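RTX toxin RtxA (Vibrio vulnificus MO6-24/O, PDB 6IMP) is a secreted bacterial virulence toxin, of which this alpha/beta-hydrolase-fold effector domain probably acts as a hydrolase. Local coordinates at residues A270-I274 with A275-V279; L29-L32 with T33-L36. All blocks are in the same frame, centred on the assembly; numbering follows the deposited sequence.

Overall arrangement
Read from the N terminus, the chain meets contact 2 first, where residues 29-36 start helix 31-41 at the surface of the domain; its F35 and L36 lean on I229 of helix 224-232. The chain then builds most of the mixed central sheet and its flanking helices before contact 1, residues 270-279, ends helix 260-274 and leads toward the edge strand 282-283. Each contact is a local turn within one continuous segment, so the two follow in series and neither encloses nor crosses the other. The centres of contacts 1 and 2 are about 37 Å apart. Their nearest atoms are about 22 Å apart. Contact 2 illustrates how a helix begins, contact 1 how one stops.

Contact 1. Residues A270-I274 with A275-V279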
# COMPACT_ATOMS: atom_id res chain seq x y z
N ALA A 270 -7.20 -7.22 18.01
CA ALA A 270 -8.21 -7.37 19.04
C ALA A 270 -9.40 -6.45 18.74
O ALA A 270 -10.48 -6.93 18.38
CB ALA A 270 -7.63 -7.08 20.42
N LYS A 271 -9.18 -5.13 18.78
CA LYS A 271 -10.25 -4.16 18.49
C LYS A 271 -11.12 -4.55 17.28
O LYS A 271 -12.31 -4.25 17.25
CB LYS A 271 -9.67 -2.75 18.26
CG LYS A 271 -8.91 -2.18 19.44
CD LYS A 271 -9.03 -0.66 19.51
CE LYS A 271 -8.46 -0.12 20.82
NZ LYS A 271 -7.72 1.16 20.64
N LEU A 272 -10.51 -5.20 16.29
CA LEU A 272 -11.21 -5.47 15.04
C LEU A 272 -12.12 -6.72 15.15
O LEU A 272 -13.26 -6.70 14.68
CB LEU A 272 -10.21 -5.59 13.87
CG LEU A 272 -9.44 -4.33 13.40
CD1 LEU A 272 -8.87 -4.53 12.00
CD2 LEU A 272 -10.28 -3.07 13.41
N ALA A 273 -11.61 -7.79 15.77
CA ALA A 273 -12.44 -8.97 16.09
C ALA A 273 -13.61 -8.56 16.97
O ALA A 273 -14.77 -8.94 16.74
CB ALA A 273 -11.61 -10.03 16.79
N ILE A 274 -13.28 -7.74 17.96
CA ILE A 274 -14.22 -7.23 18.95
C ILE A 274 -15.39 -6.51 18.30
O ILE A 274 -16.54 -6.71 18.68
CB ILE A 274 -13.52 -6.26 19.93
CG1 ILE A 274 -12.56 -7.03 20.84
CG2 ILE A 274 -14.54 -5.52 20.77
CD1 ILE A 274 -11.61 -6.15 21.62
N ALA A 275 -15.10 -5.69 17.30
CA ALA A 275 -16.13 -4.91 16.61
C ALA A 275 -16.84 -5.69 15.49
O ALA A 275 -17.60 -5.12 14.72
CB ALA A 275 -15.53 -3.63 16.06
N GLY A 276 -16.57 -6.99 15.39
CA GLY A 276 -17.34 -7.88 14.53
C GLY A 276 -16.77 -8.06 13.13
O GLY A 276 -17.37 -8.77 12.32
N TYR A 277 -15.63 -7.43 12.85
CA TYR A 277 -14.97 -7.57 11.55
C TYR A 277 -14.48 -9.01 11.39
O TYR A 277 -13.91 -9.59 12.31
CB TYR A 277 -13.77 -6.61 11.40
CG TYR A 277 -14.11 -5.12 11.42
CD1 TYR A 277 -14.73 -4.50 10.32
CD2 TYR A 277 -13.75 -4.31 12.51
CE1 TYR A 277 -15.02 -3.13 10.33
CE2 TYR A 277 -14.03 -2.95 12.53
CZ TYR A 277 -14.66 -2.35 11.44
OH TYR A 277 -14.91 -0.99 11.47
N ASN A 278 -14.73 -9.56 10.22
CA ASN A 278 -14.26 -10.89 9.87
C ASN A 278 -12.72 -10.79 9.62
O ASN A 278 -12.25 -10.51 8.49
CB ASN A 278 -15.05 -11.37 8.64
CG ASN A 278 -14.35 -12.44 7.86
OD1 ASN A 278 -14.20 -12.34 6.65
ND2 ASN A 278 -13.92 -13.49 8.55
N VAL A 279 -11.96 -11.03 10.68
CA VAL A 279 -10.51 -10.91 10.64
C VAL A 279 -9.72 -12.17 10.89
O VAL A 279 -9.77 -12.74 11.96
CB VAL A 279 -10.06 -9.99 11.76
CG1 VAL A 279 -8.61 -9.61 11.58
CG2 VAL A 279 -10.95 -8.77 11.82
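L272 and Y277 meet where a Schellman motif ends helix 260-274, in an alpha/beta hydrolase fold. G276, with a positive phi of 93°, is its C-prime residue. A273 O accepts a hydrogen bond from G276 N at 3.0 Å, with the donor well above the carbonyl plane, while L272 O accepts Y277 N at 3.1 Å, closer to that plane. Just before it, A275 N keeps the ordinary i to i-4 helical hydrogen bond to K271 O.

Y277 can be followed outward. Its CB lies 3.3 Å from L272 O, CG follows at 3.7 Å from L272 O, and CD2 stands as near as CB to that oxygen, which sits at the edge of the ring. CD2 also packs against L272 CD2 at 3.8 Å, and CE2 continues along the same methyl. A chi1 of -64°, placing CG opposite the carbonyl carbon, turns the ring back toward the leucine, whose side chain it crosses at a slant. The ring as a whole makes a cation-pi contact with K248, whose NZ also hydrogen-bonds A275 O, while L243 of helix 239-243 touches both L272 and Y277. The chain leaving the motif thus brings apolar groups against the last helical turn, and V279 adds its own: CG2 rests 3.9 Å from L272 CB.

Contact 2. Residues L29-L32 with T33-L36; sequences LSPL and TRFL
The N terminus of helix 31-41 is the setting here, with S30 at the N-cap position and T33 three residues on. S30 OG and T33 OG1 lie 2.7 Å apart in a hydrogen bond in which either hydroxyl could be the donor, although the placement of the threonine oxygen is less certain. A chi1 of 85° sets S30 OG between its own backbone N and carbonyl carbon, on the side where T33 OG1 lies.

The i to i-4 backbone bonds start at the same serine. R34 N donates to S30 O at 3.0 Å, almost in line with the carbonyl; F35 N and L36 N make the next such bonds to P31 O and L32 O, less nearly in line, the last at 2.8 Å. The side chain of R34 lies back along this first turn: CG comes 3.6 Å from S30 O, and after a bend at chi3 (-66°) NE passes 3.9 Å from P31 CA, which sits at the guanidinium edge. On another side, L32 CG and F35 CD2 make a looser apolar contact at 4.3 Å.

P31 has no amide hydrogen and suits the first turn, where amides lack an i-4 carbonyl within the helix, while P31 O still accepts F35 N.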
# COMPACT_ATOMS: atom_id res chain seq x y z
N LEU A 29 8.45 23.72 -0.40
CA LEU A 29 7.16 24.02 0.20
C LEU A 29 7.24 25.01 1.37
O LEU A 29 7.04 26.22 1.18
CB LEU A 29 6.48 22.70 0.60
CG LEU A 29 5.03 22.81 1.06
CD1 LEU A 29 4.24 21.56 0.70
CD2 LEU A 29 4.95 23.05 2.56
N SER A 30 7.47 24.49 2.57
CA SER A 30 7.78 25.31 3.75
C SER A 30 8.71 24.48 4.61
O SER A 30 8.62 23.26 4.62
CB SER A 30 6.51 25.66 4.53
OG SER A 30 6.17 24.63 5.45
N PRO A 31 9.59 25.14 5.38
CA PRO A 31 10.65 24.38 6.05
C PRO A 31 10.15 23.26 6.95
O PRO A 31 10.81 22.22 7.06
CB PRO A 31 11.35 25.45 6.91
CG PRO A 31 11.02 26.74 6.26
CD PRO A 31 9.60 26.55 5.81
N LEU A 32 9.02 23.47 7.62
CA LEU A 32 8.55 22.51 8.61
C LEU A 32 7.82 21.32 8.00
O LEU A 32 7.97 20.20 8.46
CB LEU A 32 7.65 23.17 9.65
CG LEU A 32 8.07 22.81 11.08
CD1 LEU A 32 9.36 23.54 11.46
CD2 LEU A 32 6.98 23.13 12.08
N THR A 33 7.02 21.57 6.97
CA THR A 33 6.37 20.47 6.27
C THR A 33 7.40 19.67 5.48
O THR A 33 7.20 18.48 5.26
CB THR A 33 5.23 20.96 5.37
OG1 THR A 33 5.65 22.14 4.70
CG2 THR A 33 3.99 21.29 6.20
N ARG A 34 8.52 20.29 5.10
CA ARG A 34 9.71 19.54 4.63
C ARG A 34 10.25 18.57 5.71
O ARG A 34 10.52 17.41 5.43
CB ARG A 34 10.83 20.48 4.15
CG ARG A 34 10.67 20.97 2.70
CD ARG A 34 11.97 21.58 2.15
NE ARG A 34 12.34 22.81 2.85
CZ ARG A 34 13.49 23.48 2.69
NH1 ARG A 34 13.72 24.58 3.39
NH2 ARG A 34 14.41 23.04 1.83
N PHE A 35 10.41 19.07 6.93
CA PHE A 35 10.74 18.22 8.09
C PHE A 35 9.72 17.09 8.25
O PHE A 35 10.08 15.92 8.30
CB PHE A 35 10.83 19.06 9.39
CG PHE A 35 10.49 18.31 10.66
CD1 PHE A 35 11.19 17.18 11.03
CD2 PHE A 35 9.51 18.78 11.51
CE1 PHE A 35 10.88 16.49 12.18
CE2 PHE A 35 9.20 18.10 12.68
CZ PHE A 35 9.89 16.95 13.01
N LEU A 36 8.45 17.45 8.34
CA LEU A 36 7.41 16.48 8.57
C LEU A 36 7.39 15.40 7.49
O LEU A 36 7.43 14.21 7.80
CB LEU A 36 6.04 17.15 8.66
CG LEU A 36 5.03 16.35 9.48
CD1 LEU A 36 5.34 16.50 10.97
CD2 LEU A 36 3.60 16.78 9.17